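Local coordinates for pirin-like protein (Geobacillus kaustophilus, PDB 2P17) that is of uncertain function but, as a pirin-family protein with two cupin domains, binds one iron ion per subunit, at residues E35-F39 / Y188-L192; V116-Y122 / I164-T168; E142-T146 / M172-P176. All blocks are in the same frame, centred on the assembly; numbering follows the deposited sequence.

Contact 1. Residues E35-F39 / Y188-L192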
ATOM      1  N   GLU A  35       4.064 -10.257  12.479  1.00 10.09           N
ATOM      2  CA  GLU A  35       5.151  -9.822  11.615  1.00 10.00           C
ATOM      3  C   GLU A  35       4.865  -8.498  10.919  1.00  9.15           C
ATOM      4  O   GLU A  35       5.791  -7.724  10.673  1.00  8.95           O
ATOM      5  CB  GLU A  35       5.491 -10.891  10.562  1.00  9.96           C
ATOM      6  CG  GLU A  35       6.757 -10.587   9.767  1.00 10.77           C
ATOM      7  CD  GLU A  35       7.050 -11.609   8.684  1.00 11.17           C
ATOM      8  OE1 GLU A  35       6.625 -12.776   8.820  1.00 13.50           O
ATOM      9  OE2 GLU A  35       7.725 -11.231   7.701  1.00 12.43           O
ATOM     10  N   TYR A  36       3.597  -8.263  10.574  1.00  9.05           N
ATOM     11  CA  TYR A  36       3.263  -7.175   9.646  1.00  8.87           C
ATOM     12  C   TYR A  36       2.652  -5.929  10.266  1.00  8.36           C
ATOM     13  O   TYR A  36       2.490  -4.926   9.572  1.00  8.95           O
ATOM     14  CB  TYR A  36       2.328  -7.693   8.560  1.00  8.43           C
ATOM     15  CG  TYR A  36       2.876  -8.836   7.730  1.00  9.31           C
ATOM     16  CD1 TYR A  36       4.193  -8.833   7.255  1.00 10.07           C
ATOM     17  CD2 TYR A  36       2.050  -9.886   7.372  1.00 10.24           C
ATOM     18  CE1 TYR A  36       4.673  -9.886   6.475  1.00 10.05           C
ATOM     19  CE2 TYR A  36       2.520 -10.934   6.575  1.00 10.57           C
ATOM     20  CZ  TYR A  36       3.823 -10.920   6.137  1.00  9.71           C
ATOM     21  OH  TYR A  36       4.290 -11.965   5.335  1.00 11.74           O
ATOM     22  N   ASP A  37       2.352  -6.006  11.560  1.00  8.63           N
ATOM     23  CA  ASP A  37       1.764  -4.925  12.370  1.00  8.54           C
ATOM     24  C   ASP A  37       2.331  -3.576  11.917  1.00  8.43           C
ATOM     25  O   ASP A  37       3.541  -3.372  12.000  1.00  8.40           O
ATOM     26  CB  ASP A  37       2.132  -5.218  13.839  1.00  8.99           C
ATOM     27  CG  ASP A  37       1.430  -4.321  14.840  1.00  9.29           C
ATOM     28  OD1 ASP A  37       0.544  -3.536  14.451  1.00  9.83           O
ATOM     29  OD2 ASP A  37       1.800  -4.406  16.041  1.00 10.94           O
ATOM     30  N   PRO A  38       1.471  -2.617  11.510  1.00  8.06           N
ATOM     31  CA  PRO A  38       0.015  -2.560  11.629  1.00  8.01           C
ATOM     32  C   PRO A  38      -0.788  -3.152  10.471  1.00  8.43           C
ATOM     33  O   PRO A  38      -2.018  -3.022  10.451  1.00  8.77           O
ATOM     34  CB  PRO A  38      -0.252  -1.048  11.687  1.00  8.05           C
ATOM     35  CG  PRO A  38       0.816  -0.465  10.742  1.00  8.23           C
ATOM     36  CD  PRO A  38       2.023  -1.378  10.916  1.00  8.32           C
ATOM     37  N   PHE A  39      -0.119  -3.771   9.501  1.00  8.19           N
ATOM     38  CA  PHE A  39      -0.828  -4.315   8.336  1.00  8.48           C
ATOM     39  C   PHE A  39      -1.332  -5.721   8.609  1.00  8.92           C
ATOM     40  O   PHE A  39      -0.689  -6.480   9.336  1.00  9.49           O
ATOM     41  CB  PHE A  39       0.073  -4.252   7.102  1.00  8.25           C
ATOM     42  CG  PHE A  39       0.649  -2.893   6.887  1.00  8.32           C
ATOM     43  CD1 PHE A  39      -0.187  -1.816   6.629  1.00  8.58           C
ATOM     44  CD2 PHE A  39       2.006  -2.664   7.007  1.00  9.09           C
ATOM     45  CE1 PHE A  39       0.321  -0.525   6.457  1.00  9.54           C
ATOM     46  CE2 PHE A  39       2.518  -1.382   6.824  1.00  8.47           C
ATOM     47  CZ  PHE A  39       1.670  -0.314   6.548  1.00  9.03           C
ATOM     48  N   TYR A 188       8.733   2.263  12.626  1.00  8.38           N
ATOM     49  CA  TYR A 188       7.798   1.867  11.568  1.00  7.92           C
ATOM     50  C   TYR A 188       8.179   0.487  11.026  1.00  7.67           C
ATOM     51  O   TYR A 188       9.359   0.125  10.950  1.00  8.37           O
ATOM     52  CB  TYR A 188       7.796   2.867  10.413  1.00  8.36           C
ATOM     53  CG  TYR A 188       6.867   4.059  10.532  1.00  7.70           C
ATOM     54  CD1 TYR A 188       6.576   4.650  11.755  1.00  9.37           C
ATOM     55  CD2 TYR A 188       6.305   4.619   9.380  1.00  9.29           C
ATOM     56  CE1 TYR A 188       5.742   5.762  11.827  1.00  8.07           C
ATOM     57  CE2 TYR A 188       5.464   5.729   9.441  1.00  8.18           C
ATOM     58  CZ  TYR A 188       5.188   6.291  10.668  1.00  8.97           C
ATOM     59  OH  TYR A 188       4.377   7.413  10.746  1.00 10.00           O
ATOM     60  N   ASN A 189       7.153  -0.250  10.615  1.00  7.76           N
ATOM     61  CA  ASN A 189       7.289  -1.572  10.048  1.00  8.43           C
ATOM     62  C   ASN A 189       6.759  -1.484   8.630  1.00  8.41           C
ATOM     63  O   ASN A 189       5.675  -0.950   8.409  1.00  8.58           O
ATOM     64  CB  ASN A 189       6.478  -2.562  10.899  1.00  7.96           C
ATOM     65  CG  ASN A 189       6.649  -4.015  10.460  1.00  8.43           C
ATOM     66  OD1 ASN A 189       7.648  -4.386   9.844  1.00  8.64           O
ATOM     67  ND2 ASN A 189       5.685  -4.845  10.817  1.00  9.21           N
ATOM     68  N   GLY A 190       7.505  -1.999   7.656  1.00  9.14           N
ATOM     69  CA  GLY A 190       7.046  -1.860   6.286  1.00  9.62           C
ATOM     70  C   GLY A 190       7.695  -2.744   5.255  1.00  8.74           C
ATOM     71  O   GLY A 190       8.480  -3.650   5.564  1.00  8.21           O
ATOM     72  N   PHE A 191       7.351  -2.455   4.011  1.00  8.51           N
ATOM     73  CA  PHE A 191       7.766  -3.257   2.886  1.00  8.15           C
ATOM     74  C   PHE A 191       7.466  -2.448   1.635  1.00  7.80           C
ATOM     75  O   PHE A 191       6.792  -1.411   1.694  1.00  7.58           O
ATOM     76  CB  PHE A 191       6.982  -4.590   2.862  1.00  8.89           C
ATOM     77  CG  PHE A 191       5.504  -4.414   2.656  1.00  7.80           C
ATOM     78  CD1 PHE A 191       4.984  -4.412   1.369  1.00  8.54           C
ATOM     79  CD2 PHE A 191       4.654  -4.172   3.726  1.00  8.77           C
ATOM     80  CE1 PHE A 191       3.629  -4.199   1.150  1.00  9.54           C
ATOM     81  CE2 PHE A 191       3.295  -3.952   3.527  1.00  8.43           C
ATOM     82  CZ  PHE A 191       2.777  -3.973   2.242  1.00  9.30           C
ATOM     83  N   LEU A 192       7.934  -2.929   0.500  1.00  7.62           N
ATOM     84  CA  LEU A 192       7.513  -2.345  -0.775  1.00  8.03           C
ATOM     85  C   LEU A 192       7.099  -3.439  -1.740  1.00  8.44           C
ATOM     86  O   LEU A 192       7.503  -4.589  -1.580  1.00  8.44           O
ATOM     87  CB  LEU A 192       8.592  -1.405  -1.374  1.00  8.47           C
ATOM     88  CG  LEU A 192       9.974  -1.995  -1.663  1.00  7.95           C
ATOM     89  CD1 LEU A 192      10.007  -2.787  -2.975  1.00  9.27           C
ATOM     90  CD2 LEU A 192      11.027  -0.891  -1.684  1.00  9.18           C
TER

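Contact 2. Residues V116-Y122 / I164-T168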
ATOM      1  N   VAL A 116      -5.382  -2.425   7.143  1.00  8.68           N
ATOM      2  CA  VAL A 116      -4.633  -1.821   8.245  1.00  9.07           C
ATOM      3  C   VAL A 116      -5.434  -2.032   9.520  1.00  9.35           C
ATOM      4  O   VAL A 116      -6.641  -1.787   9.547  1.00  9.22           O
ATOM      5  CB  VAL A 116      -4.430  -0.315   8.023  1.00  8.65           C
ATOM      6  CG1 VAL A 116      -3.486   0.262   9.083  1.00  9.38           C
ATOM      7  CG2 VAL A 116      -3.894  -0.017   6.625  1.00 10.14           C
ATOM      8  N   ASN A 117      -4.786  -2.501  10.577  1.00  9.19           N
ATOM      9  CA  ASN A 117      -5.493  -2.691  11.840  1.00  9.44           C
ATOM     10  C   ASN A 117      -5.826  -1.350  12.477  1.00  9.76           C
ATOM     11  O   ASN A 117      -5.093  -0.376  12.310  1.00 10.90           O
ATOM     12  CB  ASN A 117      -4.634  -3.513  12.795  1.00  9.77           C
ATOM     13  CG  ASN A 117      -5.442  -4.163  13.894  1.00 10.80           C
ATOM     14  OD1 ASN A 117      -6.670  -4.227  13.830  1.00 10.91           O
ATOM     15  ND2 ASN A 117      -4.741  -4.679  14.910  1.00 13.74           N
ATOM     16  N   LEU A 118      -6.948  -1.305  13.191  1.00  9.62           N
ATOM     17  CA  LEU A 118      -7.248  -0.184  14.079  1.00  9.90           C
ATOM     18  C   LEU A 118      -6.919  -0.595  15.509  1.00  9.98           C
ATOM     19  O   LEU A 118      -7.276  -1.706  15.931  1.00 10.54           O
ATOM     20  CB  LEU A 118      -8.719   0.231  13.996  1.00  9.62           C
ATOM     21  CG  LEU A 118      -9.203   0.925  12.709  1.00  9.80           C
ATOM     22  CD1 LEU A 118     -10.712   1.059  12.680  1.00 12.00           C
ATOM     23  CD2 LEU A 118      -8.582   2.295  12.585  1.00 12.07           C
ATOM     24  N   PRO A 119      -6.259   0.302  16.267  1.00 10.16           N
ATOM     25  CA  PRO A 119      -6.038   0.032  17.694  1.00 10.01           C
ATOM     26  C   PRO A 119      -7.379  -0.015  18.421  1.00 10.24           C
ATOM     27  O   PRO A 119      -8.370   0.550  17.944  1.00  9.50           O
ATOM     28  CB  PRO A 119      -5.247   1.247  18.177  1.00 10.49           C
ATOM     29  CG  PRO A 119      -4.709   1.896  16.939  1.00 11.02           C
ATOM     30  CD  PRO A 119      -5.679   1.592  15.855  1.00 10.08           C
ATOM     31  N   SER A 120      -7.394  -0.695  19.563  1.00 11.05           N
ATOM     32  CA  SER A 120      -8.614  -0.832  20.360  1.00 11.51           C
ATOM     33  C   SER A 120      -9.314   0.515  20.567  1.00 10.81           C
ATOM     34  O   SER A 120     -10.544   0.599  20.482  1.00 11.09           O
ATOM     35  CB  SER A 120      -8.273  -1.464  21.712  1.00 12.52           C
ATOM     36  OG  SER A 120      -9.428  -1.609  22.508  0.85 16.52           O
ATOM     37  N   ALA A 121      -8.526   1.562  20.829  1.00 10.94           N
ATOM     38  CA  ALA A 121      -9.092   2.895  21.061  1.00 10.34           C
ATOM     39  C   ALA A 121      -9.939   3.416  19.903  1.00 10.79           C
ATOM     40  O   ALA A 121     -10.796   4.273  20.102  1.00 10.93           O
ATOM     41  CB  ALA A 121      -8.010   3.904  21.393  1.00 10.51           C
ATOM     42  N   TYR A 122      -9.697   2.917  18.694  1.00 10.54           N
ATOM     43  CA  TYR A 122     -10.347   3.462  17.507  1.00 11.02           C
ATOM     44  C   TYR A 122     -11.194   2.445  16.762  1.00 11.61           C
ATOM     45  O   TYR A 122     -11.746   2.761  15.697  1.00 11.94           O
ATOM     46  CB  TYR A 122      -9.303   4.021  16.538  1.00 10.74           C
ATOM     47  CG  TYR A 122      -8.425   5.118  17.108  1.00 10.19           C
ATOM     48  CD1 TYR A 122      -8.793   6.461  16.990  1.00 10.24           C
ATOM     49  CD2 TYR A 122      -7.215   4.823  17.739  1.00 10.22           C
ATOM     50  CE1 TYR A 122      -7.991   7.468  17.511  1.00 10.67           C
ATOM     51  CE2 TYR A 122      -6.402   5.835  18.260  1.00  9.95           C
ATOM     52  CZ  TYR A 122      -6.801   7.155  18.134  1.00 10.51           C
ATOM     53  OH  TYR A 122      -5.999   8.157  18.639  1.00 11.73           O
ATOM     54  N   ILE A 164      -5.482   7.192  11.195  1.00 11.38           N
ATOM     55  CA  ILE A 164      -5.585   6.804  12.589  1.00 11.79           C
ATOM     56  C   ILE A 164      -4.216   6.217  12.971  1.00 11.34           C
ATOM     57  O   ILE A 164      -3.431   6.881  13.649  1.00 13.32           O
ATOM     58  CB  ILE A 164      -6.792   5.862  12.809  1.00 12.24           C
ATOM     59  CG1 ILE A 164      -8.095   6.659  12.610  1.00 14.24           C
ATOM     60  CG2 ILE A 164      -6.765   5.256  14.199  1.00 12.37           C
ATOM     61  CD1 ILE A 164      -9.319   5.833  12.394  1.00 16.37           C
ATOM     62  N   VAL A 165      -3.905   5.002  12.519  1.00 11.19           N
ATOM     63  CA  VAL A 165      -2.535   4.515  12.606  1.00 10.99           C
ATOM     64  C   VAL A 165      -1.722   5.306  11.580  1.00 10.27           C
ATOM     65  O   VAL A 165      -2.080   5.330  10.399  1.00  9.79           O
ATOM     66  CB  VAL A 165      -2.429   2.994  12.285  1.00 11.13           C
ATOM     67  CG1 VAL A 165      -0.975   2.576  12.051  1.00 12.21           C
ATOM     68  CG2 VAL A 165      -3.031   2.163  13.402  1.00 13.20           C
ATOM     69  N   PRO A 166      -0.626   5.960  12.014  1.00  9.38           N
ATOM     70  CA  PRO A 166       0.241   6.611  11.030  1.00  9.46           C
ATOM     71  C   PRO A 166       0.774   5.623  10.005  1.00  9.15           C
ATOM     72  O   PRO A 166       1.403   4.628  10.370  1.00  9.97           O
ATOM     73  CB  PRO A 166       1.393   7.177  11.881  1.00 10.10           C
ATOM     74  CG  PRO A 166       0.790   7.363  13.246  1.00 10.68           C
ATOM     75  CD  PRO A 166      -0.131   6.168  13.391  1.00  9.38           C
ATOM     76  N   VAL A 167       0.497   5.901   8.736  1.00  8.29           N
ATOM     77  CA  VAL A 167       0.959   5.069   7.628  1.00  8.67           C
ATOM     78  C   VAL A 167       1.596   5.958   6.570  1.00  8.48           C
ATOM     79  O   VAL A 167       1.011   6.960   6.136  1.00  8.62           O
ATOM     80  CB  VAL A 167      -0.204   4.260   6.992  1.00  8.62           C
ATOM     81  CG1 VAL A 167       0.243   3.502   5.725  1.00  9.89           C
ATOM     82  CG2 VAL A 167      -0.789   3.284   8.001  1.00  9.39           C
ATOM     83  N   THR A 168       2.797   5.597   6.155  1.00  8.72           N
ATOM     84  CA  THR A 168       3.427   6.217   5.002  1.00  8.58           C
ATOM     85  C   THR A 168       3.230   5.313   3.798  1.00  8.37           C
ATOM     86  O   THR A 168       3.584   4.134   3.838  1.00  8.73           O
ATOM     87  CB  THR A 168       4.902   6.492   5.276  1.00  9.05           C
ATOM     88  OG1 THR A 168       4.992   7.600   6.187  1.00 10.03           O
ATOM     89  CG2 THR A 168       5.671   6.804   3.984  1.00 10.56           C
TER
HETATM   90  O   HOH W   1      -5.535   2.573  11.331  1.00 13.62           O

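Contact 3. Residues E142-T146 / M172-P176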
ATOM      1  N   GLU A 142      12.300  14.754  -8.158  1.00 18.14           N
ATOM      2  CA  GLU A 142      13.756  14.730  -8.197  1.00 18.54           C
ATOM      3  C   GLU A 142      14.205  14.464  -9.628  1.00 18.03           C
ATOM      4  O   GLU A 142      13.395  14.089 -10.484  1.00 18.51           O
ATOM      5  CB  GLU A 142      14.312  13.681  -7.228  1.00 18.42           C
ATOM      6  CG  GLU A 142      13.807  13.855  -5.790  1.00 20.07           C
ATOM      7  CD  GLU A 142      14.608  13.082  -4.774  1.00 22.14           C
ATOM      8  OE1 GLU A 142      15.126  11.999  -5.113  0.80 21.89           O
ATOM      9  OE2 GLU A 142      14.719  13.561  -3.624  1.00 23.74           O
ATOM     10  N   GLU A 143      15.484  14.711  -9.904  1.00 18.30           N
ATOM     11  CA  GLU A 143      16.058  14.356 -11.189  1.00 18.98           C
ATOM     12  C   GLU A 143      15.948  12.847 -11.333  1.00 17.89           C
ATOM     13  O   GLU A 143      16.523  12.107 -10.539  1.00 19.45           O
ATOM     14  CB  GLU A 143      17.522  14.801 -11.258  1.00 18.85           C
ATOM     15  CG  GLU A 143      18.324  14.283 -12.468  1.00 21.13           C
ATOM     16  CD  GLU A 143      19.805  14.634 -12.385  0.20 19.95           C
ATOM     17  OE1 GLU A 143      20.538  14.014 -11.576  1.00 22.25           O
ATOM     18  N   GLY A 144      15.179  12.414 -12.324  1.00 17.20           N
ATOM     19  CA  GLY A 144      15.032  11.001 -12.637  1.00 15.78           C
ATOM     20  C   GLY A 144      14.063  10.239 -11.746  1.00 14.53           C
ATOM     21  O   GLY A 144      13.995   9.013 -11.817  1.00 14.14           O
ATOM     22  N   ALA A 145      13.329  10.939 -10.883  1.00 14.24           N
ATOM     23  CA  ALA A 145      12.346  10.236 -10.045  1.00 13.71           C
ATOM     24  C   ALA A 145      11.206  11.110  -9.556  1.00 13.35           C
ATOM     25  O   ALA A 145      11.372  12.308  -9.316  1.00 14.27           O
ATOM     26  CB  ALA A 145      13.029   9.571  -8.848  1.00 13.96           C
ATOM     27  N   THR A 146      10.052  10.487  -9.377  1.00 12.60           N
ATOM     28  CA  THR A 146       8.949  11.133  -8.682  1.00 12.40           C
ATOM     29  C   THR A 146       8.511  10.216  -7.562  1.00 11.82           C
ATOM     30  O   THR A 146       8.474   8.994  -7.720  1.00 11.47           O
ATOM     31  CB  THR A 146       7.758  11.458  -9.585  1.00 13.10           C
ATOM     32  OG1 THR A 146       7.324  10.284 -10.259  1.00 15.20           O
ATOM     33  CG2 THR A 146       8.119  12.508 -10.623  1.00 14.93           C
HETATM   34  N   MSE A 172       6.716   5.322  -6.095  1.00  9.59           N
HETATM   35  CA  MSE A 172       7.955   5.779  -6.716  1.00 10.71           C
HETATM   36  C   MSE A 172       8.010   5.360  -8.161  1.00 11.25           C
HETATM   37  O   MSE A 172       7.739   4.201  -8.482  1.00 11.47           O
HETATM   38  CB  MSE A 172       9.170   5.203  -6.006  1.00 10.59           C
HETATM   39  CG  MSE A 172       9.237   5.519  -4.555  1.00 11.23           C
HETATM   40 SE   MSE A 172      10.965   4.960  -3.916  0.50 12.21          SE
HETATM   41  CE  MSE A 172      10.512   4.873  -2.151  1.00 12.84           C
ATOM     42  N   ILE A 173       8.347   6.314  -9.019  1.00 10.86           N
ATOM     43  CA  ILE A 173       8.655   6.047 -10.417  1.00 11.98           C
ATOM     44  C   ILE A 173      10.081   6.548 -10.614  1.00 11.23           C
ATOM     45  O   ILE A 173      10.359   7.743 -10.453  1.00 12.22           O
ATOM     46  CB  ILE A 173       7.698   6.755 -11.378  1.00 12.32           C
ATOM     47  CG1 ILE A 173       6.241   6.326 -11.113  1.00 12.72           C
ATOM     48  CG2 ILE A 173       8.093   6.430 -12.818  1.00 13.58           C
ATOM     49  CD1 ILE A 173       5.186   7.097 -11.933  1.00 14.63           C
ATOM     50  N   VAL A 174      10.979   5.622 -10.935  1.00 10.73           N
ATOM     51  CA  VAL A 174      12.410   5.907 -10.893  1.00 11.28           C
ATOM     52  C   VAL A 174      13.046   5.512 -12.217  1.00 11.42           C
ATOM     53  O   VAL A 174      12.862   4.392 -12.684  1.00 11.85           O
ATOM     54  CB  VAL A 174      13.087   5.139  -9.733  1.00 11.30           C
ATOM     55  CG1 VAL A 174      14.525   5.601  -9.557  1.00 11.80           C
ATOM     56  CG2 VAL A 174      12.325   5.348  -8.407  1.00 11.97           C
ATOM     57  N   GLU A 175      13.801   6.435 -12.807  1.00 12.10           N
ATOM     58  CA  GLU A 175      14.494   6.171 -14.069  1.00 13.51           C
ATOM     59  C   GLU A 175      15.732   5.312 -13.825  1.00 13.73           C
ATOM     60  O   GLU A 175      16.354   5.400 -12.760  1.00 13.70           O
ATOM     61  CB  GLU A 175      14.859   7.488 -14.777  1.00 14.14           C
ATOM     62  CG  GLU A 175      13.682   8.460 -15.017  1.00 17.52           C
ATOM     63  CD  GLU A 175      12.549   7.870 -15.846  1.00 23.42           C
ATOM     64  OE1 GLU A 175      12.823   7.360 -16.952  1.00 25.55           O
ATOM     65  OE2 GLU A 175      11.377   7.926 -15.397  1.00 25.15           O
ATOM     66  N   PRO A 176      16.103   4.466 -14.812  1.00 14.10           N
ATOM     67  CA  PRO A 176      17.266   3.598 -14.642  1.00 14.43           C
ATOM     68  C   PRO A 176      18.502   4.403 -14.261  1.00 14.35           C
ATOM     69  O   PRO A 176      18.764   5.455 -14.869  1.00 15.09           O
ATOM     70  CB  PRO A 176      17.460   2.973 -16.029  1.00 14.93           C
ATOM     71  CG  PRO A 176      16.145   3.067 -16.685  1.00 15.06           C
ATOM     72  CD  PRO A 176      15.447   4.278 -16.117  1.00 14.28           C
TER

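Contact 1. Residues E35-F39 / Y188-L192
Asn-189 pushes its carboxamide into the turn that follows helix 33-36, where its ND2 is gripped by two main-chain oxygens, lying 2.9 Å from O of Glu-35 and 2.9 Å from O of Asp-37. Both acceptors lie near the plane of the amide, each takes one N-H at a nearly straight angle (164° and 163°), and the two bonds together fix the rotation of the group. Seen from the carbonyls the fit is less exact: ND2 stands above the carbonyl plane of Asp-37 and is tilted from that of Glu-35. The amide gets there because CG is anti to the backbone N (chi1 -175°). A leucine in its place would probably leave both carbonyls without this donor and the turn less firmly held. The bond pair probably helps tie the two cupin halves of this pirin-family protein together, the turn lying in the N-terminal half and strand 189-196 in the C-terminal one. Next to the amide, Phe-39 and Phe-191 supply the packing: Phe-191 turns an edge toward the Phe-39 face in an offset T-shaped pair, with centroids 5.8 Å apart. Separately, O of Asn-189 sits at the Phe-39 ring edge, 3.6 Å from CE2 of Phe-39. The looser side is at Glu-35, partly exposed, whose carboxylate points off to salt bridges with Arg-8 and Arg-9 and a hydrogen bond with Asn-32.

Contact 2. Residues V116-Y122 / I164-T168
Ile-164 meets Tyr-122 through its CG2 methyl, which stands over one face of the ring in a CH-pi contact, 3.6 Å from the Tyr-122 centroid and 23° off the normal. The methyl sits toward the CG end of the ring, with CG2 of Ile-164 only 3.4 Å from CG of Tyr-122. The other branch of the isoleucine serves a different neighbour: CG1 lies anti to the carbonyl carbon (chi1 -69°) and carries CD1 to 3.6 Å from CD2 of Leu-118, which also nears the CG2 methyl. One side chain thus fills the angle between a buried leucine and an exposed tyrosine, and no other residue here loses more surface to the contact.

Val-165 comes next. Across the contact its CG2 does most of the work, packing 3.7 Å from CD of Pro-119 and also lying against O of Asn-117. Beyond these two segments, its CG1 meets Pro-38. The main chain of Val-165 is tied less directly: a water donates to O of Asn-117 and accepts from N of Val-165, 3.2 Å from that nitrogen, bridging two backbones that do not bond to each other.

Val-116 closes the row at the buried end. Its CG1 reaches 4.2 Å from CG2 of Val-167, and both valines also touch Phe-39.

Here the chain runs off the end of strand 109-117 and passes the loop that leads into strand 167-174; Leu-118 lies about 9 Å, side chain to side chain, from the iron ligand His-57. Mostly aliphatic contacts, a methyl on a tyrosine face and a single bridging water suggest an association resting mainly on exclusion of solvent, with little directional bonding to set its register.

Contact 3. Residues E142-T146 / M172-P176
Thr-146 and Ile-173 exchange two backbone hydrogen bonds, N of Thr-146 to O of Ile-173 and N of Ile-173 to O of Thr-146, each 3.0 Å between N and O. They form an antiparallel hydrogen-bonded pair. A third bond follows two residues further along, from N of Glu-175 to O of Gly-144 at 2.8 Å, with an almost straight N-H direction (172°). Between the two sets lies the non-hydrogen-bonded pair of Ala-145 and Val-174, whose CA atoms come to 4.4 Å.

Weaker CA-H...O contacts fill in the pattern. CA of Ala-145 approaches O of Ile-173 at 3.2 Å, so that this oxygen serves a CA-H as well as the amide of Thr-146; CA of Met-172, a selenomethionine here, does the same for O of Thr-146.

Side-chain packing divides by face. On one, Ala-145 and Val-174 lie together, CB of Ala-145 being 4.3 Å from CG1 of Val-174, and both rest on Val-180 of strand 179-185. On the other, partly exposed, Thr-146 and Ile-173 point the same way side by side. Thr-146 holds OG1 between its backbone N and carbonyl carbon (chi1 54°), which sets that hydroxyl 3.7 Å from CB of Ile-173. Beyond the paired residues, Glu-175 carries CG anti to its carbonyl carbon, which lays CG 3.3 Å from O of Gly-144.

The turn contributes its own geometry. Glu-142 to Ala-145 form a type II beta turn, in which the positive phi of Gly-144 (80°) suits a glycine. The arrangement is that of a beta hairpin with a two-residue loop, strands 139-142 and 145-149, of which strand 145-149 pairs antiparallel with strand 167-174; that strand in turn pairs with strand 235-242, consistent with the antiparallel beta-barrel (jelly-roll) of the cupin fold.

Contacts 1 and 2 are buried and adjoin, whereas contact 3 lies farther out, about 30 Å centre to centre from contact 2 and on the other side of the chain's centre. The first two meet where O of Pro-38 probably accepts a hydrogen bond from N of Asn-117 and where Tyr-188 packs on Pro-166, so both probably lie where the two cupin halves meet. Contacts 2 and 3 instead share strand 167-174, one at its start and the other at its end. Chemistry follows place: a side-chain amide bonded to main-chain oxygens beside an edge-to-face aromatic pair in contact 1, aliphatic packing with one water in contact 2, and regular strand pairing in contact 3.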